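Local coordinates for metallo-beta-lactamase (PDB 6MFI), which probably hydrolyses beta-lactam antibiotics as a zinc-dependent subclass B3 metallo-beta-lactamase with two metal ions in its active site, at residues 43-57 with 60-72. Residues are numbered along the deposited sequence; the frame is centred on the assembly and turned at random.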
ATOM      1  N   TRP A  43       7.841  -0.679 -12.301  1.00 16.20           N
ATOM      2  CA  TRP A  43       7.397   0.161 -11.191  1.00 15.77           C
ATOM      3  C   TRP A  43       7.083   1.578 -11.652  1.00 14.86           C
ATOM      4  O   TRP A  43       6.127   2.197 -11.172  1.00 15.05           O
ATOM      5  CB  TRP A  43       8.460   0.184 -10.093  1.00 16.65           C
ATOM      6  CG  TRP A  43       8.619  -1.116  -9.367  1.00 18.10           C
ATOM      7  CD1 TRP A  43       7.765  -2.179  -9.389  1.00 18.86           C
ATOM      8  CD2 TRP A  43       9.704  -1.489  -8.510  1.00 19.04           C
ATOM      9  NE1 TRP A  43       8.251  -3.192  -8.598  1.00 19.49           N
ATOM     10  CE2 TRP A  43       9.440  -2.794  -8.048  1.00 19.52           C
ATOM     11  CE3 TRP A  43      10.874  -0.849  -8.092  1.00 19.36           C
ATOM     12  CZ2 TRP A  43      10.303  -3.468  -7.185  1.00 19.80           C
ATOM     13  CZ3 TRP A  43      11.728  -1.519  -7.235  1.00 19.79           C
ATOM     14  CH2 TRP A  43      11.439  -2.815  -6.792  1.00 19.94           C
ATOM     15  N   ASP A  44       7.875   2.109 -12.582  1.00 14.28           N
ATOM     16  CA  ASP A  44       7.734   3.488 -13.029  1.00 13.66           C
ATOM     17  C   ASP A  44       7.030   3.610 -14.374  1.00 13.65           C
ATOM     18  O   ASP A  44       7.084   4.678 -14.993  1.00 13.48           O
ATOM     19  CB  ASP A  44       9.106   4.163 -13.096  1.00 14.20           C
ATOM     20  CG  ASP A  44       9.805   4.199 -11.751  1.00 14.21           C
ATOM     21  OD1 ASP A  44       9.111   4.331 -10.721  1.00 13.83           O
ATOM     22  OD2 ASP A  44      11.050   4.103 -11.723  1.00 13.98           O
ATOM     23  N   LYS A  45       6.378   2.554 -14.842  1.00 14.08           N
ATOM     24  CA  LYS A  45       5.671   2.633 -16.115  1.00 15.92           C
ATOM     25  C   LYS A  45       4.386   3.435 -15.941  1.00 16.20           C
ATOM     26  O   LYS A  45       3.592   3.136 -15.042  1.00 16.22           O
ATOM     27  CB  LYS A  45       5.353   1.239 -16.650  1.00 17.45           C
ATOM     28  CG  LYS A  45       4.599   1.255 -17.971  1.00 18.96           C
ATOM     29  CD  LYS A  45       4.351  -0.148 -18.495  1.00 20.61           C
ATOM     30  CE  LYS A  45       3.652  -0.114 -19.845  1.00 22.10           C
ATOM     31  NZ  LYS A  45       4.448   0.626 -20.864  1.00 23.36           N
ATOM     32  N   PRO A  46       4.148   4.452 -16.767  1.00 16.40           N
ATOM     33  CA  PRO A  46       2.933   5.261 -16.610  1.00 16.07           C
ATOM     34  C   PRO A  46       1.678   4.440 -16.863  1.00 15.96           C
ATOM     35  O   PRO A  46       1.640   3.578 -17.742  1.00 16.88           O
ATOM     36  CB  PRO A  46       3.103   6.368 -17.658  1.00 16.99           C
ATOM     37  CG  PRO A  46       4.569   6.393 -17.963  1.00 17.61           C
ATOM     38  CD  PRO A  46       5.030   4.977 -17.823  1.00 17.23           C
ATOM     39  N   GLY A  47       0.644   4.718 -16.073  1.00 15.71           N
ATOM     40  CA  GLY A  47      -0.623   4.042 -16.201  1.00 15.96           C
ATOM     41  C   GLY A  47      -1.787   4.973 -15.929  1.00 15.91           C
ATOM     42  O   GLY A  47      -1.642   6.014 -15.281  1.00 15.21           O
ATOM     43  N   PRO A  48      -2.968   4.616 -16.424  1.00 16.78           N
ATOM     44  CA  PRO A  48      -4.138   5.475 -16.244  1.00 17.30           C
ATOM     45  C   PRO A  48      -4.757   5.274 -14.874  1.00 16.78           C
ATOM     46  O   PRO A  48      -4.615   4.201 -14.268  1.00 16.68           O
ATOM     47  CB  PRO A  48      -5.086   5.007 -17.356  1.00 18.03           C
ATOM     48  CG  PRO A  48      -4.756   3.560 -17.514  1.00 17.90           C
ATOM     49  CD  PRO A  48      -3.277   3.422 -17.230  1.00 17.39           C
ATOM     50  N   PRO A  49      -5.443   6.284 -14.345  1.00 15.98           N
ATOM     51  CA  PRO A  49      -6.188   6.109 -13.099  1.00 15.78           C
ATOM     52  C   PRO A  49      -7.606   5.629 -13.356  1.00 17.34           C
ATOM     53  O   PRO A  49      -8.212   5.908 -14.392  1.00 19.27           O
ATOM     54  CB  PRO A  49      -6.187   7.524 -12.505  1.00 15.00           C
ATOM     55  CG  PRO A  49      -6.233   8.407 -13.712  1.00 15.81           C
ATOM     56  CD  PRO A  49      -5.479   7.681 -14.815  1.00 15.90           C
ATOM     57  N   PHE A  50      -8.139   4.891 -12.385  1.00 16.68           N
ATOM     58  CA  PHE A  50      -9.498   4.388 -12.500  1.00 17.09           C
ATOM     59  C   PHE A  50     -10.153   4.366 -11.128  1.00 16.28           C
ATOM     60  O   PHE A  50      -9.481   4.392 -10.093  1.00 14.97           O
ATOM     61  CB  PHE A  50      -9.540   2.993 -13.141  1.00 18.31           C
ATOM     62  CG  PHE A  50      -8.783   1.942 -12.376  1.00 18.61           C
ATOM     63  CD1 PHE A  50      -9.422   1.163 -11.426  1.00 19.55           C
ATOM     64  CD2 PHE A  50      -7.438   1.722 -12.623  1.00 18.76           C
ATOM     65  CE1 PHE A  50      -8.731   0.193 -10.725  1.00 19.61           C
ATOM     66  CE2 PHE A  50      -6.743   0.752 -11.927  1.00 18.84           C
ATOM     67  CZ  PHE A  50      -7.391  -0.013 -10.977  1.00 19.22           C
ATOM     68  N   ARG A  51     -11.482   4.320 -11.138  1.00 17.41           N
ATOM     69  CA  ARG A  51     -12.259   4.290  -9.908  1.00 18.56           C
ATOM     70  C   ARG A  51     -12.374   2.862  -9.394  1.00 19.18           C
ATOM     71  O   ARG A  51     -12.773   1.956 -10.134  1.00 19.48           O
ATOM     72  CB  ARG A  51     -13.648   4.882 -10.145  1.00 20.24           C
ATOM     73  CG  ARG A  51     -14.703   4.429  -9.150  1.00 22.05           C
ATOM     74  CD  ARG A  51     -16.063   4.994  -9.510  1.00 24.11           C
ATOM     75  NE  ARG A  51     -16.087   6.452  -9.421  1.00 25.23           N
ATOM     76  CZ  ARG A  51     -16.783   7.132  -8.515  1.00 27.39           C
ATOM     77  NH1 ARG A  51     -17.520   6.487  -7.622  1.00 28.57           N
ATOM     78  NH2 ARG A  51     -16.745   8.457  -8.506  1.00 27.84           N
ATOM     79  N   VAL A  52     -12.021   2.660  -8.126  1.00 18.92           N
ATOM     80  CA  VAL A  52     -12.178   1.349  -7.505  1.00 19.09           C
ATOM     81  C   VAL A  52     -13.618   1.143  -7.050  1.00 20.41           C
ATOM     82  O   VAL A  52     -14.316   0.238  -7.524  1.00 21.23           O
ATOM     83  CB  VAL A  52     -11.189   1.182  -6.337  1.00 18.21           C
ATOM     84  CG1 VAL A  52     -11.402  -0.156  -5.648  1.00 18.26           C
ATOM     85  CG2 VAL A  52      -9.754   1.309  -6.835  1.00 17.61           C
ATOM     86  N   LEU A  53     -14.085   1.989  -6.129  1.00 20.88           N
ATOM     87  CA  LEU A  53     -15.455   1.934  -5.634  1.00 21.83           C
ATOM     88  C   LEU A  53     -15.792   3.202  -4.858  1.00 21.74           C
ATOM     89  O   LEU A  53     -15.096   3.555  -3.901  1.00 21.19           O
ATOM     90  CB  LEU A  53     -15.661   0.697  -4.753  1.00 22.66           C
ATOM     91  CG  LEU A  53     -17.109   0.247  -4.554  1.00 24.38           C
ATOM     92  CD1 LEU A  53     -17.193  -1.269  -4.488  1.00 24.92           C
ATOM     93  CD2 LEU A  53     -17.714   0.872  -3.305  1.00 25.15           C
ATOM     94  N   GLY A  54     -16.859   3.891  -5.265  1.00 21.74           N
ATOM     95  CA  GLY A  54     -17.279   5.115  -4.607  1.00 20.73           C
ATOM     96  C   GLY A  54     -16.242   6.221  -4.616  1.00 19.45           C
ATOM     97  O   GLY A  54     -15.853   6.715  -5.678  1.00 18.59           O
ATOM     98  N   ASN A  55     -15.790   6.622  -3.432  1.00 19.55           N
ATOM     99  CA  ASN A  55     -14.825   7.701  -3.285  1.00 19.81           C
ATOM    100  C   ASN A  55     -13.382   7.232  -3.417  1.00 18.08           C
ATOM    101  O   ASN A  55     -12.469   8.052  -3.289  1.00 17.65           O
ATOM    102  CB  ASN A  55     -15.015   8.397  -1.931  1.00 21.74           C
ATOM    103  CG  ASN A  55     -14.742   7.473  -0.756  1.00 23.88           C
ATOM    104  OD1 ASN A  55     -14.777   6.247  -0.889  1.00 24.92           O
ATOM    105  ND2 ASN A  55     -14.465   8.059   0.401  1.00 24.44           N
ATOM    106  N   THR A  56     -13.155   5.946  -3.673  1.00 17.36           N
ATOM    107  CA  THR A  56     -11.813   5.377  -3.710  1.00 15.25           C
ATOM    108  C   THR A  56     -11.369   5.194  -5.155  1.00 14.08           C
ATOM    109  O   THR A  56     -12.118   4.655  -5.977  1.00 13.96           O
ATOM    110  CB  THR A  56     -11.774   4.038  -2.969  1.00 15.44           C
ATOM    111  OG1 THR A  56     -12.059   4.254  -1.581  1.00 15.46           O
ATOM    112  CG2 THR A  56     -10.407   3.389  -3.103  1.00 14.54           C
ATOM    113  N   TYR A  57     -10.150   5.641  -5.462  1.00 13.30           N
ATOM    114  CA  TYR A  57      -9.604   5.566  -6.809  1.00 12.21           C
ATOM    115  C   TYR A  57      -8.203   4.973  -6.775  1.00 11.64           C
ATOM    116  O   TYR A  57      -7.500   5.048  -5.763  1.00 11.20           O
ATOM    117  CB  TYR A  57      -9.544   6.948  -7.478  1.00 12.04           C
ATOM    118  CG  TYR A  57     -10.877   7.652  -7.590  1.00 12.61           C
ATOM    119  CD1 TYR A  57     -11.390   8.385  -6.528  1.00 12.67           C
ATOM    120  CD2 TYR A  57     -11.618   7.593  -8.764  1.00 13.21           C
ATOM    121  CE1 TYR A  57     -12.607   9.033  -6.629  1.00 13.30           C
ATOM    122  CE2 TYR A  57     -12.835   8.236  -8.874  1.00 13.82           C
ATOM    123  CZ  TYR A  57     -13.324   8.955  -7.804  1.00 13.86           C
ATOM    124  OH  TYR A  57     -14.536   9.598  -7.908  1.00 14.56           O
ATOM    125  N   GLY A  60      -2.079   4.935  -9.033  1.00 11.07           N
ATOM    126  CA  GLY A  60      -0.711   4.473  -9.110  1.00 11.34           C
ATOM    127  C   GLY A  60      -0.274   4.173 -10.532  1.00 11.36           C
ATOM    128  O   GLY A  60      -0.963   4.471 -11.509  1.00 11.16           O
ATOM    129  N   THR A  61       0.905   3.567 -10.635  1.00 11.62           N
ATOM    130  CA  THR A  61       1.479   3.190 -11.920  1.00 12.77           C
ATOM    131  C   THR A  61       0.930   1.826 -12.338  1.00 14.19           C
ATOM    132  O   THR A  61       0.015   1.279 -11.715  1.00 14.77           O
ATOM    133  CB  THR A  61       3.002   3.177 -11.837  1.00 12.25           C
ATOM    134  OG1 THR A  61       3.419   2.162 -10.916  1.00 12.41           O
ATOM    135  CG2 THR A  61       3.516   4.521 -11.350  1.00 11.71           C
ATOM    136  N   CYS A  62       1.480   1.261 -13.414  1.00 14.96           N
ATOM    137  CA  CYS A  62       1.138  -0.103 -13.800  1.00 15.98           C
ATOM    138  C   CYS A  62       1.783  -1.147 -12.899  1.00 16.14           C
ATOM    139  O   CYS A  62       1.331  -2.297 -12.883  1.00 17.38           O
ATOM    140  CB  CYS A  62       1.540  -0.368 -15.253  1.00 17.04           C
ATOM    141  SG  CYS A  62       0.740   0.689 -16.478  1.00 18.25           S
ATOM    142  N   GLY A  63       2.821  -0.776 -12.150  1.00 15.10           N
ATOM    143  CA  GLY A  63       3.518  -1.726 -11.306  1.00 15.24           C
ATOM    144  C   GLY A  63       3.424  -1.428  -9.823  1.00 14.38           C
ATOM    145  O   GLY A  63       3.615  -2.324  -8.996  1.00 14.74           O
ATOM    146  N   ILE A  64       3.128  -0.177  -9.471  1.00 13.76           N
ATOM    147  CA  ILE A  64       3.052   0.254  -8.079  1.00 12.34           C
ATOM    148  C   ILE A  64       1.709   0.931  -7.851  1.00 12.31           C
ATOM    149  O   ILE A  64       1.298   1.790  -8.640  1.00 12.10           O
ATOM    150  CB  ILE A  64       4.207   1.203  -7.710  1.00 11.98           C
ATOM    151  CG1 ILE A  64       5.551   0.478  -7.828  1.00 13.24           C
ATOM    152  CG2 ILE A  64       4.017   1.756  -6.305  1.00 10.96           C
ATOM    153  CD1 ILE A  64       5.688  -0.714  -6.903  1.00 13.50           C
ATOM    154  N   ALA A  65       1.033   0.554  -6.770  1.00 11.39           N
ATOM    155  CA  ALA A  65      -0.294   1.066  -6.471  1.00 11.09           C
ATOM    156  C   ALA A  65      -0.225   2.326  -5.617  1.00  9.96           C
ATOM    157  O   ALA A  65       0.663   2.488  -4.775  1.00  9.70           O
ATOM    158  CB  ALA A  65      -1.131   0.006  -5.752  1.00 10.98           C
ATOM    159  N   ALA A  66      -1.181   3.221  -5.853  1.00  9.71           N
ATOM    160  CA  ALA A  66      -1.407   4.392  -5.018  1.00  9.41           C
ATOM    161  C   ALA A  66      -2.910   4.593  -4.914  1.00  9.69           C
ATOM    162  O   ALA A  66      -3.598   4.646  -5.937  1.00 10.74           O
ATOM    163  CB  ALA A  66      -0.731   5.641  -5.594  1.00  9.22           C
ATOM    164  N   ILE A  67      -3.416   4.689  -3.689  1.00 10.12           N
ATOM    165  CA  ILE A  67      -4.851   4.692  -3.428  1.00 11.04           C
ATOM    166  C   ILE A  67      -5.267   6.091  -2.997  1.00 10.84           C
ATOM    167  O   ILE A  67      -4.761   6.619  -1.998  1.00 10.86           O
ATOM    168  CB  ILE A  67      -5.231   3.650  -2.366  1.00 12.41           C
ATOM    169  CG1 ILE A  67      -4.676   2.277  -2.749  1.00 12.64           C
ATOM    170  CG2 ILE A  67      -6.740   3.591  -2.194  1.00 13.34           C
ATOM    171  CD1 ILE A  67      -5.114   1.801  -4.118  1.00 13.00           C
ATOM    172  N   LEU A  68      -6.195   6.684  -3.743  1.00 11.19           N
ATOM    173  CA  LEU A  68      -6.749   7.997  -3.440  1.00 11.58           C
ATOM    174  C   LEU A  68      -8.169   7.836  -2.916  1.00 12.24           C
ATOM    175  O   LEU A  68      -9.010   7.207  -3.571  1.00 12.83           O
ATOM    176  CB  LEU A  68      -6.739   8.896  -4.679  1.00 11.30           C
ATOM    177  CG  LEU A  68      -7.271  10.321  -4.500  1.00 10.86           C
ATOM    178  CD1 LEU A  68      -6.284  11.185  -3.723  1.00 10.77           C
ATOM    179  CD2 LEU A  68      -7.593  10.944  -5.849  1.00 10.75           C
ATOM    180  N   ILE A  69      -8.432   8.402  -1.743  1.00 12.29           N
ATOM    181  CA  ILE A  69      -9.744   8.350  -1.108  1.00 13.34           C
ATOM    182  C   ILE A  69     -10.205   9.781  -0.879  1.00 13.36           C
ATOM    183  O   ILE A  69      -9.586  10.521  -0.105  1.00 12.57           O
ATOM    184  CB  ILE A  69      -9.709   7.561   0.210  1.00 13.24           C
ATOM    185  CG1 ILE A  69      -9.202   6.140  -0.041  1.00 12.81           C
ATOM    186  CG2 ILE A  69     -11.089   7.531   0.849  1.00 13.85           C
ATOM    187  CD1 ILE A  69      -8.448   5.549   1.122  1.00 12.68           C
ATOM    188  N   THR A  70     -11.289  10.168  -1.546  1.00 13.88           N
ATOM    189  CA  THR A  70     -11.757  11.546  -1.557  1.00 14.26           C
ATOM    190  C   THR A  70     -12.874  11.750  -0.542  1.00 14.84           C
ATOM    191  O   THR A  70     -13.714  10.869  -0.340  1.00 14.27           O
ATOM    192  CB  THR A  70     -12.251  11.938  -2.951  1.00 14.72           C
ATOM    193  OG1 THR A  70     -13.398  11.148  -3.292  1.00 15.44           O
ATOM    194  CG2 THR A  70     -11.159  11.706  -3.983  1.00 14.25           C
ATOM    195  N   GLY A  71     -12.884  12.928   0.087  1.00 15.34           N
ATOM    196  CA  GLY A  71     -13.905  13.282   1.051  1.00 17.40           C
ATOM    197  C   GLY A  71     -14.305  14.738   0.907  1.00 19.19           C
ATOM    198  O   GLY A  71     -13.782  15.461   0.058  1.00 19.18           O
ATOM    199  N   ASP A  72     -15.245  15.154   1.757  1.00 20.84           N
ATOM    200  CA  ASP A  72     -15.755  16.519   1.707  1.00 22.78           C
ATOM    201  C   ASP A  72     -14.810  17.537   2.335  1.00 22.15           C
ATOM    202  O   ASP A  72     -15.004  18.741   2.133  1.00 22.57           O
ATOM    203  CB  ASP A  72     -17.119  16.607   2.397  1.00 25.68           C
ATOM    204  CG  ASP A  72     -17.171  15.833   3.700  1.00 27.79           C
ATOM    205  OD1 ASP A  72     -17.928  14.844   3.772  1.00 29.01           O
ATOM    206  OD2 ASP A  72     -16.457  16.214   4.651  1.00 28.24           O
TER
HETATM  207  O   HOH W   1      -2.198   2.986 -13.442  1.00 12.36           O
HETATM  208  O   HOH W   2     -15.340  10.740  -5.545  1.00 18.61           O
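Thr61 and Trp43 join the loops 60-66 and 43-49 beside the zinc site. With chi1 at 64°, Thr61 OG1 stands between its own N and carbonyl carbon and donates to Trp43 O at 2.7 Å, tilted from the carbonyl plane, while accepting from the backbone N of Gly63 and Ile64 (an ST turn and ST motif). Three bonds thus grip one buried hydroxyl. Next to it Cys62 N donates to Lys45 O in a straight but long bond (3.3 Å, 174° at the hydrogen), and Cys62 SG, in a disulfide with Cys37, packs 3.6 Å from Gly47 CA. Water 1 probably bridges Pro48 O and Gly60 O. Trp43, though solvent-exposed, packs one indole face closely on Ile64, whose CD1 lies 3.9 Å from the centroid of the five-membered ring, a CH-pi contact.

At the far end the chain forms an antiparallel hairpin. Tyr57 and Leu68 are a hydrogen-bonded pair, Tyr57 N reaching Leu68 O at 2.7 Å; on the other face Thr56 CG2 meets Ile67 CG2, and Thr56 OG1 is hydrogen-bonded to Trp197 NE1. The partly exposed end is looser: Asn55 ND2 donates to Thr70 O at 3.0 Å, and water 2, in the Tyr57 ring plane, joins Tyr57 OH to Thr70 OG1. The hydroxyl grip and disulfide are consistent with a restrained backbone at Trp43, whose side chain lies close to the zinc ligands Asp114 and His253.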